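Polymeric Immunoglobulin Receptor (Oncorhynchus mykiss, PDB 5F1S) probably binds polymeric immunoglobulins in mucosal immunity, its ectodomain being the part that corresponds to secretory component. Local coordinates at residues Ala27-Tyr32 against Val92-Val97; Ser44-Asp49 against Val62-Asp67. All blocks are in the same frame, centred on the assembly; numbering follows the deposited sequence.

Contact 1: Ala27-Tyr32 against Val92-Val97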
loop_
_atom_site.group_PDB
_atom_site.type_symbol
_atom_site.label_atom_id
_atom_site.label_comp_id
_atom_site.label_asym_id
_atom_site.label_seq_id
_atom_site.Cartn_x
_atom_site.Cartn_y
_atom_site.Cartn_z
ATOM N N ALA A 27 -8.868 -28.349 -6.818
ATOM C CA ALA A 27 -8.827 -28.385 -5.359
ATOM C C ALA A 27 -7.730 -29.290 -4.831
ATOM O O ALA A 27 -7.052 -28.947 -3.863
ATOM C CB ALA A 27 -10.174 -28.842 -4.823
ATOM N N SER A 28 -7.534 -30.464 -5.435
ATOM C CA SER A 28 -6.648 -31.460 -4.832
ATOM C C SER A 28 -5.172 -31.317 -5.215
ATOM O O SER A 28 -4.339 -32.101 -4.722
ATOM C CB SER A 28 -7.138 -32.869 -5.212
ATOM O OG SER A 28 -6.831 -33.086 -6.584
ATOM N N TYR A 29 -4.791 -30.351 -6.060
ATOM C CA TYR A 29 -3.445 -30.303 -6.581
ATOM C C TYR A 29 -2.579 -29.348 -5.764
ATOM O O TYR A 29 -3.088 -28.429 -5.133
ATOM C CB TYR A 29 -3.443 -29.838 -8.042
ATOM C CG TYR A 29 -4.085 -30.849 -8.968
ATOM C CD1 TYR A 29 -5.465 -30.857 -9.191
ATOM C CD2 TYR A 29 -3.324 -31.794 -9.558
ATOM C CE1 TYR A 29 -6.059 -31.808 -10.046
ATOM C CE2 TYR A 29 -3.907 -32.756 -10.417
ATOM C CZ TYR A 29 -5.261 -32.723 -10.655
ATOM O OH TYR A 29 -5.861 -33.648 -11.470
ATOM N N VAL A 30 -1.269 -29.530 -5.857
ATOM C CA VAL A 30 -0.344 -28.636 -5.171
ATOM C C VAL A 30 -0.411 -27.257 -5.828
ATOM O O VAL A 30 -0.484 -27.138 -7.063
ATOM C CB VAL A 30 1.072 -29.203 -5.205
ATOM C CG1 VAL A 30 2.084 -28.235 -4.600
ATOM C CG2 VAL A 30 1.084 -30.587 -4.508
ATOM N N LYS A 31 -0.420 -26.222 -5.001
ATOM C CA LYS A 31 -0.420 -24.838 -5.476
ATOM C C LYS A 31 0.964 -24.247 -5.269
ATOM O O LYS A 31 1.689 -24.617 -4.333
ATOM C CB LYS A 31 -1.466 -23.995 -4.726
ATOM C CG LYS A 31 -2.856 -24.644 -4.596
ATOM C CD LYS A 31 -3.393 -25.089 -5.979
ATOM C CE LYS A 31 -4.902 -25.463 -5.886
ATOM N NZ LYS A 31 -5.158 -26.602 -4.934
ATOM N N TYR A 32 1.333 -23.307 -6.129
ATOM C CA TYR A 32 2.644 -22.699 -5.996
ATOM C C TYR A 32 2.602 -21.235 -6.422
ATOM O O TYR A 32 1.644 -20.763 -7.036
ATOM C CB TYR A 32 3.724 -23.491 -6.765
ATOM C CG TYR A 32 3.601 -23.504 -8.260
ATOM C CD1 TYR A 32 4.321 -22.617 -9.032
ATOM C CD2 TYR A 32 2.788 -24.431 -8.909
ATOM C CE1 TYR A 32 4.218 -22.651 -10.448
ATOM C CE2 TYR A 32 2.671 -24.455 -10.303
ATOM C CZ TYR A 32 3.406 -23.568 -11.050
ATOM O OH TYR A 32 3.312 -23.577 -12.415
ATOM N N VAL A 92 -0.934 -23.844 -10.486
ATOM C CA VAL A 92 -1.417 -25.149 -10.021
ATOM C C VAL A 92 -0.532 -26.212 -10.656
ATOM O O VAL A 92 -0.290 -26.180 -11.869
ATOM C CB VAL A 92 -2.886 -25.412 -10.374
ATOM C CG1 VAL A 92 -3.302 -26.804 -9.814
ATOM C CG2 VAL A 92 -3.864 -24.296 -9.867
ATOM N N GLU A 93 -0.007 -27.137 -9.839
ATOM C CA GLU A 93 0.909 -28.160 -10.342
ATOM C C GLU A 93 0.073 -29.320 -10.867
ATOM O O GLU A 93 -0.389 -30.158 -10.091
ATOM C CB GLU A 93 1.855 -28.622 -9.251
ATOM C CG GLU A 93 2.837 -29.674 -9.716
ATOM C CD GLU A 93 3.918 -29.868 -8.680
ATOM O OE1 GLU A 93 4.798 -28.976 -8.596
ATOM O OE2 GLU A 93 3.840 -30.852 -7.913
ATOM N N VAL A 94 -0.129 -29.363 -12.180
ATOM C CA VAL A 94 -0.939 -30.422 -12.788
ATOM C C VAL A 94 -0.364 -30.673 -14.174
ATOM O O VAL A 94 0.010 -29.738 -14.877
ATOM C CB VAL A 94 -2.439 -30.072 -12.832
ATOM C CG1 VAL A 94 -2.683 -28.717 -13.447
ATOM C CG2 VAL A 94 -3.278 -31.159 -13.537
ATOM N N GLY A 95 -0.230 -31.938 -14.534
ATOM C CA GLY A 95 0.268 -32.246 -15.848
ATOM C C GLY A 95 -0.838 -32.336 -16.885
ATOM O O GLY A 95 -1.998 -32.568 -16.564
ATOM N N GLY A 96 -0.460 -32.164 -18.148
ATOM C CA GLY A 96 -1.375 -32.428 -19.250
ATOM C C GLY A 96 -2.504 -31.440 -19.412
ATOM O O GLY A 96 -3.540 -31.785 -19.965
ATOM N N VAL A 97 -2.315 -30.189 -18.968
ATOM C CA VAL A 97 -3.311 -29.134 -19.081
ATOM C C VAL A 97 -2.596 -27.928 -19.682
ATOM O O VAL A 97 -1.404 -27.716 -19.435
ATOM C CB VAL A 97 -3.928 -28.792 -17.696
ATOM C CG1 VAL A 97 -4.856 -27.599 -17.758
ATOM C CG2 VAL A 97 -4.688 -29.998 -17.157
HETATM O O HOH W 1 -0.252 -31.434 -7.742
HETATM O O HOH W 2 1.528 -25.405 -13.553
#

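Contact 2: Ser44-Asp49 against Val62-Asp67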
loop_
_atom_site.group_PDB
_atom_site.type_symbol
_atom_site.label_atom_id
_atom_site.label_comp_id
_atom_site.label_asym_id
_atom_site.label_seq_id
_atom_site.Cartn_x
_atom_site.Cartn_y
_atom_site.Cartn_z
ATOM N N SER A 44 10.183 -21.003 -8.282
ATOM C CA SER A 44 9.167 -21.276 -7.286
ATOM C C SER A 44 9.602 -20.741 -5.933
ATOM O O SER A 44 10.718 -21.023 -5.475
ATOM C CB SER A 44 8.931 -22.777 -7.202
ATOM O OG SER A 44 7.959 -23.056 -6.224
ATOM N N LEU A 45 8.734 -19.952 -5.296
ATOM C CA LEU A 45 9.048 -19.375 -3.996
ATOM C C LEU A 45 8.395 -20.110 -2.845
ATOM O O LEU A 45 8.940 -20.100 -1.738
ATOM C CB LEU A 45 8.610 -17.897 -3.937
ATOM C CG LEU A 45 9.240 -16.986 -4.987
ATOM C CD1 LEU A 45 8.849 -15.475 -4.716
ATOM C CD2 LEU A 45 10.770 -17.124 -5.023
ATOM N N VAL A 46 7.217 -20.696 -3.057
ATOM C CA VAL A 46 6.515 -21.416 -1.997
ATOM C C VAL A 46 5.504 -22.347 -2.646
ATOM O O VAL A 46 4.940 -22.051 -3.706
ATOM C CB VAL A 46 5.848 -20.469 -0.961
ATOM C CG1 VAL A 46 4.711 -19.697 -1.552
ATOM C CG2 VAL A 46 5.356 -21.256 0.231
ATOM N N ARG A 47 5.323 -23.510 -2.021
ATOM C CA ARG A 47 4.367 -24.527 -2.443
ATOM C C ARG A 47 3.471 -24.897 -1.269
ATOM O O ARG A 47 3.889 -24.841 -0.105
ATOM C CB ARG A 47 5.062 -25.817 -2.918
ATOM C CG ARG A 47 5.975 -25.644 -4.041
ATOM C CD ARG A 47 6.910 -26.828 -4.206
ATOM N NE ARG A 47 6.208 -28.114 -4.266
ATOM C CZ ARG A 47 5.811 -28.701 -5.388
ATOM N NH1 ARG A 47 5.975 -28.109 -6.556
ATOM N NH2 ARG A 47 5.177 -29.865 -5.347
ATOM N N SER A 48 2.232 -25.294 -1.591
ATOM C CA SER A 48 1.255 -25.640 -0.579
ATOM C C SER A 48 1.557 -26.982 0.093
ATOM O O SER A 48 0.859 -27.329 1.058
ATOM C CB SER A 48 -0.153 -25.686 -1.192
ATOM O OG SER A 48 -0.215 -26.711 -2.163
ATOM N N ASP A 49 2.533 -27.745 -0.396
ATOM C CA ASP A 49 2.869 -29.023 0.239
ATOM C C ASP A 49 4.149 -28.957 1.053
ATOM O O ASP A 49 4.701 -30.002 1.408
ATOM C CB ASP A 49 2.984 -30.156 -0.779
ATOM C CG ASP A 49 4.147 -29.982 -1.769
ATOM O OD1 ASP A 49 4.373 -30.897 -2.598
ATOM O OD2 ASP A 49 4.823 -28.920 -1.791
ATOM N N VAL A 62 7.562 -15.402 2.665
ATOM C CA VAL A 62 6.343 -15.677 1.904
ATOM C C VAL A 62 5.578 -16.775 2.639
ATOM O O VAL A 62 6.174 -17.622 3.326
ATOM C CB VAL A 62 6.693 -16.102 0.462
ATOM C CG1 VAL A 62 7.487 -17.392 0.475
ATOM C CG2 VAL A 62 5.457 -16.263 -0.372
ATOM N N VAL A 63 4.264 -16.703 2.579
ATOM C CA VAL A 63 3.370 -17.681 3.209
ATOM C C VAL A 63 2.308 -18.061 2.200
ATOM O O VAL A 63 1.823 -17.203 1.458
ATOM C CB VAL A 63 2.672 -17.110 4.468
ATOM C CG1 VAL A 63 1.899 -18.213 5.176
ATOM C CG2 VAL A 63 3.658 -16.541 5.430
ATOM N N MET A 64 1.945 -19.348 2.167
ATOM C CA MET A 64 0.909 -19.888 1.288
ATOM C C MET A 64 -0.166 -20.550 2.129
ATOM O O MET A 64 0.148 -21.250 3.090
ATOM C CB MET A 64 1.565 -20.940 0.331
ATOM C CG MET A 64 0.684 -22.019 -0.221
ATOM S SD MET A 64 -0.135 -21.395 -1.654
ATOM C CE MET A 64 1.175 -21.249 -2.923
ATOM N N PHE A 65 -1.425 -20.325 1.786
ATOM C CA PHE A 65 -2.537 -21.011 2.423
ATOM C C PHE A 65 -3.533 -21.406 1.343
ATOM O O PHE A 65 -4.257 -20.546 0.821
ATOM C CB PHE A 65 -3.233 -20.135 3.455
ATOM C CG PHE A 65 -4.517 -20.717 3.997
ATOM C CD1 PHE A 65 -4.540 -22.024 4.451
ATOM C CD2 PHE A 65 -5.666 -19.974 4.088
ATOM C CE1 PHE A 65 -5.699 -22.573 4.987
ATOM C CE2 PHE A 65 -6.854 -20.527 4.644
ATOM C CZ PHE A 65 -6.857 -21.842 5.050
ATOM N N ASP A 66 -3.597 -22.688 1.025
ATOM C CA ASP A 66 -4.604 -23.186 0.083
ATOM C C ASP A 66 -5.857 -23.581 0.828
ATOM O O ASP A 66 -5.797 -24.351 1.816
ATOM C CB ASP A 66 -4.050 -24.377 -0.717
ATOM C CG ASP A 66 -4.998 -24.847 -1.819
ATOM O OD1 ASP A 66 -5.814 -24.039 -2.325
ATOM O OD2 ASP A 66 -4.888 -26.039 -2.193
ATOM N N ASP A 67 -7.003 -23.073 0.349
ATOM C CA ASP A 67 -8.309 -23.318 0.950
ATOM C C ASP A 67 -9.224 -23.916 -0.117
ATOM O O ASP A 67 -9.995 -23.210 -0.786
ATOM C CB ASP A 67 -8.897 -22.054 1.573
ATOM C CG ASP A 67 -10.202 -22.314 2.303
ATOM O OD1 ASP A 67 -10.816 -23.380 2.062
ATOM O OD2 ASP A 67 -10.627 -21.441 3.073
#

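Contact 1: Ala27-Tyr32 against Val92-Val97
Glu93 N donates to Val30 O across 2.8 Å, in an almost straight bond (174°) that is the one direct hydrogen bond between Ala27-Tyr32 and Val92-Val97. Beside it, Lys31 and Val92 form an antiparallel, non-hydrogen-bonded pair. Two waters extend the polar seam: one accepts from Val30 N and donates to Glu93 O, the other donates to Val92 O and is also hydrogen-bonded to Tyr32 OH, lying at the edge of that tyrosine's ring.

The apolar part centres on Tyr29. Its CG is turned anti to the carbonyl carbon (chi1 -67°), which carries the ring over to Val94; Val94 CB sits above one face, 4.1 Å from the ring centroid, in a CH-pi contact. The branch Val94 CG2 reaches the far half of the ring, 3.6 Å from Tyr29 CE2, while Val92 CG1 packs on Tyr29 CB at 3.5 Å. A serine in place of Tyr29 would probably strip Val94 of the aromatic face it rests on and open a gap beside Glu93 O. Val92 CG2 lies alongside the bent Lys31 chain, touching CD at 4.0 Å.

Lys31 NZ curls back to donate to Tyr29 O (2.8 Å), pinning the turn that leads into the strand.

The contact lies where strand 86-92 of the V-set domain runs out into the loop before strand 103-111, next to the start of strand 31-35, with strand 43-47 flanking the latter on its other side.

Contact 2: Ser44-Asp49 against Val62-Asp67
Val46 meets Val62 and Met64 across the two facing sheets of an immunoglobulin V-set beta sandwich. Strands 43-47 and 62-67 are each an edge strand of their sheet as modelled, and the two short segments cross at -44° with their axes 7.0 Å apart at closest approach. No hydrogen bond joins them, as expected of strands that pack sheet on sheet.

The tight part is a small apolar cluster. Both branches of Val46 are used: CG1 touches Val62 CG2 at 3.7 Å, and CG2 lies 3.8 Å from Met64 CB. With CG1 set between the backbone N and the carbonyl carbon (chi1 68°), that methyl lies between Val62 and Met64 and meets both, while CG2 is on Met64. Met64, the buried member, bends at chi2 and chi3; its CG rests 3.7 Å from Ser48 CA, and its CE folds back to 3.9 Å from Val46 O. Phe73 of strand 72-77 touches Met64 as well, while Trp33 of strand 31-35 adjoins Val46.

Toward its two ends the contact is looser. Leu45 contributes little more than its carbonyl oxygen, to Val62 CG1, and at the other end Ser48 CB and Asp66 CB only approach each other. The polar ends of these last two turn to other partners: Ser48 OG to Lys31 N, and Asp66 OD1 to Tyr22 OH.

Arg47 CB is directed away from strand 62-67. The guanidinium forms a salt bridge with Glu93 through NH1, and with its other two nitrogens takes hold of exposed Asp49 side-on. NE reaches Asp49 OD2 on its syn side at 2.9 Å, and NH2 reaches Asp49 OD1, near the guanidinium plane, at 3.0 Å.

Both contacts lie in the same V-set domain, their centres about 12 Å apart, and they share one sheet, in which strands 31-35 and 43-47 are neighbours. Contact 1 is partly buried and works at the end of that sheet and in the loops running from it, through a backbone bond, bridging waters and an aromatic face; contact 2, nearer the surface, joins the sheet to the opposing one by aliphatic packing without a hydrogen bond. Two salt bridges tie them together. Glu93 OE1 meets Arg47 NH1 at 2.5 Å on the outer side of the shared sheet, and Lys31 NZ reaches Asp66 OD2 at 2.8 Å, linking the two sheets. Val30 also packs against Arg47 and Ser48.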